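Local coordinates for protein putative glycosyl hydrolase (Bacteroides thetaiotaomicron VPI-5482, PDB 3K11) that probably acts as a glycoside hydrolase of family 88, though its substrate is not established, at residues T326-A337 against V353-K364; G369-T378 against R390-Y400. All coordinates share one frame; numbering follows the deposited sequence.

Interaction 1: residues T326-A337 against V353-K364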
loop_
_atom_site.group_PDB
_atom_site.type_symbol
_atom_site.label_atom_id
_atom_site.label_comp_id
_atom_site.label_asym_id
_atom_site.label_seq_id
_atom_site.Cartn_x
_atom_site.Cartn_y
_atom_site.Cartn_z
ATOM N N THR A 326 2.648 -2.883 -19.585
ATOM C CA THR A 326 3.025 -1.908 -20.594
ATOM C C THR A 326 1.854 -1.221 -21.267
ATOM O O THR A 326 1.906 -0.003 -21.490
ATOM C CB THR A 326 3.888 -2.603 -21.656
ATOM O OG1 THR A 326 5.063 -3.156 -21.032
ATOM C CG2 THR A 326 4.295 -1.603 -22.801
ATOM N N SER A 327 0.824 -1.985 -21.669
ATOM C CA SER A 327 -0.243 -1.361 -22.456
ATOM C C SER A 327 -0.978 -0.270 -21.659
ATOM O O SER A 327 -1.213 0.820 -22.159
ATOM C CB SER A 327 -1.231 -2.367 -23.033
ATOM O OG SER A 327 -1.941 -3.095 -22.046
ATOM N N ALA A 328 -1.296 -0.540 -20.410
ATOM C CA ALA A 328 -1.940 0.454 -19.576
ATOM C C ALA A 328 -1.063 1.669 -19.411
ATOM O O ALA A 328 -1.529 2.807 -19.470
ATOM C CB ALA A 328 -2.251 -0.122 -18.196
ATOM N N THR A 329 0.224 1.432 -19.194
ATOM C CA THR A 329 1.184 2.507 -19.042
ATOM C C THR A 329 1.171 3.412 -20.247
ATOM O O THR A 329 1.104 4.655 -20.109
ATOM C CB THR A 329 2.603 1.952 -18.778
ATOM O OG1 THR A 329 2.593 1.195 -17.555
ATOM C CG2 THR A 329 3.627 3.085 -18.680
ATOM N N ALA A 330 1.161 2.809 -21.435
ATOM C CA ALA A 330 1.120 3.597 -22.672
ATOM C C ALA A 330 -0.169 4.431 -22.784
ATOM O O ALA A 330 -0.141 5.598 -23.207
ATOM C CB ALA A 330 1.266 2.670 -23.926
ATOM N N ILE A 331 -1.298 3.799 -22.504
ATOM C CA ILE A 331 -2.580 4.493 -22.497
ATOM C C ILE A 331 -2.523 5.724 -21.554
ATOM O O ILE A 331 -2.930 6.831 -21.968
ATOM C CB ILE A 331 -3.771 3.605 -22.089
ATOM C CG1 ILE A 331 -4.009 2.450 -23.091
ATOM C CG2 ILE A 331 -5.049 4.472 -21.954
ATOM C CD1 ILE A 331 -4.877 1.267 -22.495
ATOM N N TYR A 332 -2.026 5.557 -20.336
ATOM C CA TYR A 332 -1.936 6.679 -19.416
ATOM C C TYR A 332 -1.055 7.779 -19.946
ATOM O O TYR A 332 -1.370 8.973 -19.801
ATOM C CB TYR A 332 -1.439 6.281 -18.049
ATOM C CG TYR A 332 -2.303 5.216 -17.381
ATOM C CD1 TYR A 332 -3.692 5.251 -17.458
ATOM C CD2 TYR A 332 -1.735 4.225 -16.620
ATOM C CE1 TYR A 332 -4.468 4.279 -16.825
ATOM C CE2 TYR A 332 -2.514 3.243 -15.979
ATOM C CZ TYR A 332 -3.870 3.276 -16.106
ATOM O OH TYR A 332 -4.656 2.298 -15.511
ATOM N N VAL A 333 0.070 7.404 -20.521
ATOM C CA VAL A 333 0.977 8.425 -21.118
ATOM C C VAL A 333 0.223 9.231 -22.190
ATOM O O VAL A 333 0.329 10.453 -22.231
ATOM C CB VAL A 333 2.256 7.780 -21.707
ATOM C CG1 VAL A 333 3.092 8.781 -22.547
ATOM C CG2 VAL A 333 3.134 7.183 -20.547
ATOM N N TYR A 334 -0.490 8.544 -23.072
ATOM C CA TYR A 334 -1.268 9.243 -24.084
ATOM C C TYR A 334 -2.245 10.191 -23.401
ATOM O O TYR A 334 -2.365 11.353 -23.785
ATOM C CB TYR A 334 -2.062 8.319 -25.022
ATOM C CG TYR A 334 -3.121 9.129 -25.748
ATOM C CD1 TYR A 334 -2.776 9.978 -26.796
ATOM C CD2 TYR A 334 -4.456 9.114 -25.346
ATOM C CE1 TYR A 334 -3.732 10.758 -27.409
ATOM C CE2 TYR A 334 -5.425 9.935 -25.955
ATOM C CZ TYR A 334 -5.041 10.738 -26.990
ATOM O OH TYR A 334 -5.960 11.532 -27.641
ATOM N N CYS A 335 -3.024 9.665 -22.463
ATOM C CA CYS A 335 -4.058 10.492 -21.868
ATOM C C CYS A 335 -3.500 11.730 -21.196
ATOM O O CYS A 335 -4.095 12.789 -21.258
ATOM C CB CYS A 335 -4.844 9.716 -20.845
ATOM S SG CYS A 335 -5.852 8.419 -21.661
ATOM N N LEU A 336 -2.393 11.559 -20.492
ATOM C CA LEU A 336 -1.799 12.663 -19.751
ATOM C C LEU A 336 -1.223 13.705 -20.686
ATOM O O LEU A 336 -1.492 14.912 -20.519
ATOM C CB LEU A 336 -0.755 12.140 -18.770
ATOM C CG LEU A 336 -1.237 11.305 -17.597
ATOM C CD1 LEU A 336 -0.014 10.639 -16.890
ATOM C CD2 LEU A 336 -2.184 12.106 -16.603
ATOM N N ALA A 337 -0.478 13.273 -21.708
ATOM C CA ALA A 337 0.089 14.229 -22.681
ATOM C C ALA A 337 -1.041 14.971 -23.390
ATOM O O ALA A 337 -0.958 16.192 -23.608
ATOM C CB ALA A 337 0.970 13.494 -23.679
ATOM N N VAL A 353 5.320 13.147 -15.273
ATOM C CA VAL A 353 4.644 11.859 -15.170
ATOM C C VAL A 353 4.553 11.207 -16.543
ATOM O O VAL A 353 4.924 10.062 -16.732
ATOM C CB VAL A 353 3.248 12.008 -14.562
ATOM C CG1 VAL A 353 2.547 10.622 -14.450
ATOM C CG2 VAL A 353 3.351 12.662 -13.153
ATOM N N ALA A 354 4.067 11.967 -17.512
ATOM C CA ALA A 354 3.959 11.489 -18.879
ATOM C C ALA A 354 5.348 11.155 -19.430
ATOM O O ALA A 354 5.551 10.130 -20.096
ATOM C CB ALA A 354 3.238 12.538 -19.748
ATOM N N GLN A 355 6.310 12.048 -19.207
ATOM C CA GLN A 355 7.645 11.860 -19.741
ATOM C C GLN A 355 8.312 10.575 -19.203
ATOM O O GLN A 355 8.909 9.808 -19.961
ATOM C CB GLN A 355 8.488 13.096 -19.421
ATOM C CG GLN A 355 9.903 13.070 -20.049
ATOM C CD GLN A 355 10.363 14.399 -20.581
ATOM O OE1 GLN A 355 9.559 15.240 -20.979
ATOM N NE2 GLN A 355 11.668 14.564 -20.681
ATOM N N LEU A 356 8.217 10.351 -17.907
ATOM C CA LEU A 356 8.767 9.156 -17.266
ATOM C C LEU A 356 8.040 7.939 -17.796
ATOM O O LEU A 356 8.643 6.878 -18.070
ATOM C CB LEU A 356 8.596 9.228 -15.751
ATOM C CG LEU A 356 9.000 7.969 -14.992
ATOM C CD1 LEU A 356 10.494 7.602 -15.227
ATOM C CD2 LEU A 356 8.660 8.048 -13.500
ATOM N N GLY A 357 6.719 8.037 -17.896
ATOM C CA GLY A 357 5.961 6.919 -18.466
ATOM C C GLY A 357 6.387 6.563 -19.872
ATOM O O GLY A 357 6.412 5.374 -20.223
ATOM N N TRP A 358 6.696 7.574 -20.699
ATOM C CA TRP A 358 7.218 7.333 -22.036
ATOM C C TRP A 358 8.589 6.632 -21.990
ATOM O O TRP A 358 8.819 5.691 -22.735
ATOM C CB TRP A 358 7.274 8.611 -22.927
ATOM C CG TRP A 358 7.808 8.193 -24.296
ATOM C CD1 TRP A 358 9.071 8.301 -24.707
ATOM C CD2 TRP A 358 7.138 7.388 -25.268
ATOM N NE1 TRP A 358 9.232 7.719 -25.925
ATOM C CE2 TRP A 358 8.070 7.108 -26.281
ATOM C CE3 TRP A 358 5.851 6.862 -25.370
ATOM C CZ2 TRP A 358 7.743 6.402 -27.436
ATOM C CZ3 TRP A 358 5.528 6.119 -26.498
ATOM C CH2 TRP A 358 6.476 5.870 -27.503
ATOM N N HIS A 359 9.492 7.084 -21.128
ATOM C CA HIS A 359 10.784 6.402 -20.985
ATOM C C HIS A 359 10.574 4.922 -20.677
ATOM O O HIS A 359 11.254 4.045 -21.243
ATOM C CB HIS A 359 11.624 7.031 -19.876
ATOM C CG HIS A 359 12.327 8.292 -20.275
ATOM N ND1 HIS A 359 13.230 8.351 -21.318
ATOM C CD2 HIS A 359 12.267 9.542 -19.758
ATOM C CE1 HIS A 359 13.691 9.589 -21.423
ATOM N NE2 HIS A 359 13.139 10.326 -20.474
ATOM N N ALA A 360 9.607 4.651 -19.800
ATOM C CA ALA A 360 9.278 3.297 -19.372
ATOM C C ALA A 360 8.816 2.476 -20.597
ATOM O O ALA A 360 9.357 1.433 -20.924
ATOM C CB ALA A 360 8.175 3.322 -18.314
ATOM N N VAL A 361 7.843 3.007 -21.298
ATOM C CA VAL A 361 7.280 2.334 -22.456
ATOM C C VAL A 361 8.309 2.129 -23.596
ATOM O O VAL A 361 8.381 1.045 -24.216
ATOM C CB VAL A 361 6.038 3.161 -22.955
ATOM C CG1 VAL A 361 5.603 2.778 -24.290
ATOM C CG2 VAL A 361 4.887 2.999 -21.918
ATOM N N ALA A 362 9.086 3.162 -23.901
ATOM C CA ALA A 362 10.053 3.066 -24.972
ATOM C C ALA A 362 11.065 1.941 -24.684
ATOM O O ALA A 362 11.547 1.296 -25.591
ATOM C CB ALA A 362 10.744 4.420 -25.201
ATOM N N GLY A 363 11.373 1.717 -23.425
ATOM C CA GLY A 363 12.232 0.599 -23.013
ATOM C C GLY A 363 11.672 -0.784 -23.275
ATOM O O GLY A 363 12.402 -1.768 -23.191
ATOM N N LYS A 364 10.398 -0.875 -23.622
ATOM C CA LYS A 364 9.751 -2.157 -23.924
ATOM C C LYS A 364 9.516 -2.339 -25.422
ATOM O O LYS A 364 8.921 -3.322 -25.839
ATOM C CB LYS A 364 8.446 -2.259 -23.166
ATOM C CG LYS A 364 8.641 -2.324 -21.662
ATOM C CD LYS A 364 9.151 -3.679 -21.238
ATOM C CE LYS A 364 9.579 -3.635 -19.779
ATOM N NZ LYS A 364 10.098 -4.963 -19.349
#

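Interaction 2: residues G369-T378 against R390-Y400. With EDO (1,2-ethanediol), chain T.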
loop_
_atom_site.group_PDB
_atom_site.type_symbol
_atom_site.label_atom_id
_atom_site.label_comp_id
_atom_site.label_asym_id
_atom_site.label_seq_id
_atom_site.Cartn_x
_atom_site.Cartn_y
_atom_site.Cartn_z
ATOM N N GLY A 369 10.722 -4.149 -32.996
ATOM C CA GLY A 369 9.584 -3.240 -33.010
ATOM C C GLY A 369 8.370 -3.774 -32.269
ATOM O O GLY A 369 7.266 -3.188 -32.339
ATOM N N GLN A 370 8.547 -4.924 -31.607
ATOM C CA GLN A 370 7.486 -5.478 -30.775
ATOM C C GLN A 370 7.406 -4.710 -29.477
ATOM O O GLN A 370 8.359 -4.072 -29.070
ATOM C CB GLN A 370 7.736 -6.947 -30.459
ATOM C CG GLN A 370 7.787 -7.838 -31.703
ATOM C CD GLN A 370 8.072 -9.272 -31.358
ATOM O OE1 GLN A 370 8.891 -9.547 -30.470
ATOM N NE2 GLN A 370 7.425 -10.202 -32.066
ATOM N N VAL A 371 6.262 -4.815 -28.824
ATOM C CA VAL A 371 6.029 -4.181 -27.534
ATOM C C VAL A 371 5.934 -5.297 -26.503
ATOM O O VAL A 371 5.000 -6.126 -26.534
ATOM C CB VAL A 371 4.751 -3.318 -27.541
ATOM C CG1 VAL A 371 4.446 -2.826 -26.132
ATOM C CG2 VAL A 371 4.903 -2.144 -28.556
ATOM N N GLU A 372 6.902 -5.306 -25.597
ATOM C CA GLU A 372 6.988 -6.313 -24.526
ATOM C C GLU A 372 6.244 -5.905 -23.262
ATOM O O GLU A 372 6.044 -4.721 -22.991
ATOM C CB GLU A 372 8.455 -6.586 -24.171
ATOM C CG GLU A 372 9.289 -7.066 -25.383
ATOM C CD GLU A 372 10.723 -7.509 -25.052
ATOM O OE1 GLU A 372 11.202 -7.388 -23.884
ATOM O OE2 GLU A 372 11.374 -8.045 -25.991
ATOM N N GLY A 373 5.899 -6.907 -22.450
ATOM C CA GLY A 373 5.253 -6.670 -21.160
ATOM C C GLY A 373 3.764 -6.326 -21.198
ATOM O O GLY A 373 3.244 -5.796 -20.196
ATOM N N THR A 374 3.078 -6.669 -22.290
ATOM C CA THR A 374 1.653 -6.407 -22.425
ATOM C C THR A 374 0.826 -7.606 -21.966
ATOM O O THR A 374 1.025 -8.716 -22.443
ATOM C CB THR A 374 1.259 -6.119 -23.855
ATOM O OG1 THR A 374 1.938 -4.931 -24.297
ATOM C CG2 THR A 374 -0.260 -5.923 -23.997
ATOM N N CYS A 375 -0.133 -7.342 -21.080
ATOM C CA CYS A 375 -1.107 -8.318 -20.581
ATOM C C CYS A 375 -1.992 -8.813 -21.744
ATOM O O CYS A 375 -2.494 -8.026 -22.542
ATOM C CB CYS A 375 -2.001 -7.647 -19.507
ATOM S SG CYS A 375 -3.303 -8.697 -18.869
ATOM N N VAL A 376 -2.157 -10.120 -21.847
ATOM C CA VAL A 376 -2.986 -10.704 -22.905
ATOM C C VAL A 376 -4.488 -10.427 -22.685
ATOM O O VAL A 376 -4.881 -9.839 -21.685
ATOM C CB VAL A 376 -2.735 -12.235 -23.021
ATOM C CG1 VAL A 376 -1.258 -12.497 -23.438
ATOM C CG2 VAL A 376 -3.169 -12.951 -21.720
ATOM N N GLY A 377 -5.330 -10.846 -23.626
ATOM C CA GLY A 377 -6.775 -10.625 -23.488
ATOM C C GLY A 377 -7.197 -11.162 -22.134
ATOM O O GLY A 377 -6.774 -12.254 -21.753
ATOM N N THR A 378 -8.012 -10.394 -21.424
ATOM C CA THR A 378 -8.324 -10.651 -19.976
ATOM C C THR A 378 -9.788 -10.289 -19.689
ATOM O O THR A 378 -10.241 -9.162 -19.985
ATOM C CB THR A 378 -7.373 -9.829 -19.095
ATOM O OG1 THR A 378 -6.058 -10.370 -19.225
ATOM C CG2 THR A 378 -7.801 -9.845 -17.603
ATOM N N ARG A 390 -2.211 -12.944 -15.073
ATOM C CA ARG A 390 -2.502 -12.836 -16.531
ATOM C C ARG A 390 -1.207 -12.858 -17.306
ATOM O O ARG A 390 -0.291 -12.080 -17.020
ATOM C CB ARG A 390 -3.266 -11.564 -16.852
ATOM C CG ARG A 390 -4.690 -11.460 -16.244
ATOM C CD ARG A 390 -5.580 -12.638 -16.464
ATOM N NE ARG A 390 -5.807 -12.930 -17.882
ATOM C CZ ARG A 390 -5.884 -14.154 -18.416
ATOM N NH1 ARG A 390 -5.720 -15.237 -17.685
ATOM N NH2 ARG A 390 -6.092 -14.275 -19.721
ATOM N N PRO A 391 -1.087 -13.757 -18.281
ATOM C CA PRO A 391 0.135 -13.765 -19.098
ATOM C C PRO A 391 0.423 -12.488 -19.846
ATOM O O PRO A 391 -0.508 -11.738 -20.131
ATOM C CB PRO A 391 -0.149 -14.860 -20.128
ATOM C CG PRO A 391 -1.084 -15.795 -19.400
ATOM C CD PRO A 391 -1.993 -14.870 -18.631
ATOM N N VAL A 392 1.703 -12.267 -20.175
ATOM C CA VAL A 392 2.132 -11.213 -21.075
ATOM C C VAL A 392 2.706 -11.864 -22.325
ATOM O O VAL A 392 3.253 -12.980 -22.253
ATOM C CB VAL A 392 3.175 -10.249 -20.452
ATOM C CG1 VAL A 392 2.536 -9.453 -19.248
ATOM C CG2 VAL A 392 4.501 -10.967 -20.082
ATOM N N ASN A 393 2.552 -11.192 -23.469
ATOM C CA ASN A 393 3.070 -11.727 -24.704
ATOM C C ASN A 393 3.254 -10.609 -25.714
ATOM O O ASN A 393 2.426 -9.713 -25.777
ATOM C CB ASN A 393 2.124 -12.781 -25.284
ATOM C CG ASN A 393 2.798 -13.617 -26.332
ATOM O OD1 ASN A 393 2.820 -13.241 -27.490
ATOM N ND2 ASN A 393 3.476 -14.687 -25.908
ATOM N N VAL A 394 4.360 -10.661 -26.467
ATOM C CA VAL A 394 4.612 -9.700 -27.551
ATOM C C VAL A 394 3.513 -9.632 -28.568
ATOM O O VAL A 394 3.311 -8.579 -29.204
ATOM C CB VAL A 394 5.954 -9.988 -28.244
ATOM C CG1 VAL A 394 7.119 -9.691 -27.245
ATOM C CG2 VAL A 394 5.954 -11.422 -28.816
ATOM N N TYR A 395 2.792 -10.729 -28.741
ATOM C CA TYR A 395 1.701 -10.722 -29.692
ATOM C C TYR A 395 0.338 -10.264 -29.161
ATOM O O TYR A 395 -0.641 -10.298 -29.902
ATOM C CB TYR A 395 1.558 -12.089 -30.341
ATOM C CG TYR A 395 2.761 -12.412 -31.188
ATOM C CD1 TYR A 395 3.036 -11.652 -32.316
ATOM C CD2 TYR A 395 3.641 -13.440 -30.842
ATOM C CE1 TYR A 395 4.131 -11.900 -33.096
ATOM C CE2 TYR A 395 4.763 -13.695 -31.635
ATOM C CZ TYR A 395 4.988 -12.909 -32.761
ATOM O OH TYR A 395 6.068 -13.130 -33.614
ATOM N N ALA A 396 0.254 -9.897 -27.873
ATOM C CA ALA A 396 -0.942 -9.241 -27.345
ATOM C C ALA A 396 -1.057 -7.957 -28.138
ATOM O O ALA A 396 -0.172 -7.084 -28.046
ATOM C CB ALA A 396 -0.767 -8.934 -25.881
ATOM N N ALA A 397 -2.153 -7.806 -28.874
ATOM C CA ALA A 397 -2.293 -6.681 -29.803
ATOM C C ALA A 397 -2.518 -5.333 -29.088
ATOM O O ALA A 397 -2.371 -4.243 -29.662
ATOM C CB ALA A 397 -3.437 -6.938 -30.753
ATOM N N HIS A 398 -2.867 -5.411 -27.822
ATOM C CA HIS A 398 -3.269 -4.257 -27.041
ATOM C C HIS A 398 -2.162 -3.282 -26.820
ATOM O O HIS A 398 -2.433 -2.158 -26.422
ATOM C CB HIS A 398 -3.706 -4.697 -25.642
ATOM C CG HIS A 398 -4.675 -5.818 -25.654
ATOM N ND1 HIS A 398 -4.292 -7.117 -25.865
ATOM C CD2 HIS A 398 -6.026 -5.832 -25.521
ATOM C CE1 HIS A 398 -5.371 -7.880 -25.870
ATOM N NE2 HIS A 398 -6.423 -7.130 -25.616
ATOM N N GLY A 399 -0.910 -3.720 -26.988
ATOM C CA GLY A 399 0.201 -2.808 -26.736
ATOM C C GLY A 399 0.458 -1.803 -27.836
ATOM O O GLY A 399 0.994 -0.711 -27.600
ATOM N N TYR A 400 0.076 -2.161 -29.062
ATOM C CA TYR A 400 0.591 -1.444 -30.239
ATOM C C TYR A 400 -0.027 -0.051 -30.417
ATOM O O TYR A 400 0.721 0.942 -30.556
ATOM C CB TYR A 400 0.460 -2.366 -31.492
ATOM C CG TYR A 400 1.429 -3.503 -31.318
ATOM C CD1 TYR A 400 2.768 -3.338 -31.629
ATOM C CD2 TYR A 400 1.058 -4.656 -30.648
ATOM C CE1 TYR A 400 3.715 -4.338 -31.341
ATOM C CE2 TYR A 400 2.007 -5.676 -30.374
ATOM C CZ TYR A 400 3.319 -5.501 -30.735
ATOM O OH TYR A 400 4.271 -6.459 -30.436
HETATM C C1 EDO T . 12.683 -4.297 -24.864
HETATM O O1 EDO T . 12.345 -4.816 -23.545
HETATM C C2 EDO T . 14.141 -4.575 -25.234
HETATM O O2 EDO T . 14.362 -5.984 -25.516
HETATM O O HOH W 1 2.080 -5.865 -26.955
#

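Interaction 1: residues T326-A337 against V353-K364
Val333 drives one methyl straight into the backbone of the facing helix at Gly357: its CG2 lies 3.4 Å from Gly357 C, flanked by Gly357 CA and the amide N of Trp358. The other branch, CG1, stands anti to the backbone N (chi1 170°) and reaches Ala354 O at 3.7 Å and the CB of Trp358, whose ring it meets at the edge. The hole at Gly357 exists because that residue has no side chain; a CB there would run into Val333 CG2. Here the two backbones come nearest, the CA atoms of Val333 and Ala354 being 4.8 Å apart.

Helices 326-342 and 347-362 follow one another in the chain and pack roughly antiparallel, with segment axes 8.8 Å apart at 147°, a helical hairpin of the (alpha/alpha)6 toroid expected of family 88. On one side of Val333, Leu336 and Val353 cross at a slant, CD1 of Leu336 meeting CG1 of Val353 at 3.5 Å, while CB of Leu336 rests on the CB of Ala354. Helix 289-304 covers this end through Val300 and Thr304, and Phe382 of the second subunit packs on Val353.

Toward the start of helix 326-342, Thr329 and Val361 run alongside in opposite senses, and their CG2 methyls press together at 3.5 Å, tighter than usual carbon contact. A chi1 of -61° turns the Thr329 methyl to Val361, while OG1, beside its own backbone N, is bonded to Glu325 O and Trp313 N. The same Val361 methyl also touches Ala330 N and CB. At the last step Lys364 lays its CG 3.7 Å from Thr326 OG1, a hydroxyl engaged with Glu372 O.

Interaction 2: residues G369-T378 against R390-Y400
Two bends in Arg390, chi2 -50° and chi3 -59°, fold its chain along Thr378 and set the guanidinium edge against segment 369-378: NE donates to Thr378 OG1 (2.9 Å) and NH2 to Gly377 O (2.9 Å), both acceptors lying in the guanidinium plane. Beside this grip the two irregular segments pair through a single antiparallel beta bridge, in which Cys375 and Val392 form a non-hydrogen-bonded pair flanked by the bonds from Val376 N to Pro391 O and from Asn393 N to Thr374 O. With Arg390 replaced by an alanine, Gly377 O would probably lose this donor and Thr378 its grip, although Thr378 OG1 also donates to Val376 O. Val376 crosses the arginine at about a right angle, its CG2 3.8 Å from Arg390 NH2, and the same methyl packs on Pro391 CD. Beyond the bridge an Asx turn, Asn393 OD1 accepting from Tyr395 N, accompanies the type I turn from Asn393 to Ala396. Val394 lies obliquely across the Gln370 amide, whose NE2 bonds Tyr42 OH of helix 29-45. Leu13 of the third subunit packs on Val376. Thr374 turns its CG2 to Ala396 CB at 3.6 Å, while a water joins its OG1 to Val371 O and Ala396 O. Val371 CB sits over one face of the Tyr400 ring; the phenol OH accepts from Val371 N (3.0 Å) and donates to Val394 O at 2.6 Å.

Interactions 1 and 2 come in series along the chain, their centres 15 Å apart, both within the family 88 range. The first pairs helices 326-342 and 347-362; the second joins the loops on either side of the short helix 384-388 and ends where helix 400-416 begins. They meet at the start of helix 326-342: besides the link between Thr326 and Glu372, Lys364 O accepts a hydrogen bond from Glu372 N, and Thr326 CG2 packs on Val371 CG1. The loop leaving helix 347-362 is thus tied back to the hairpin before it reaches helix 384-388, and helix 400-416 itself packs on interaction 1 through Pro402 and Glu409.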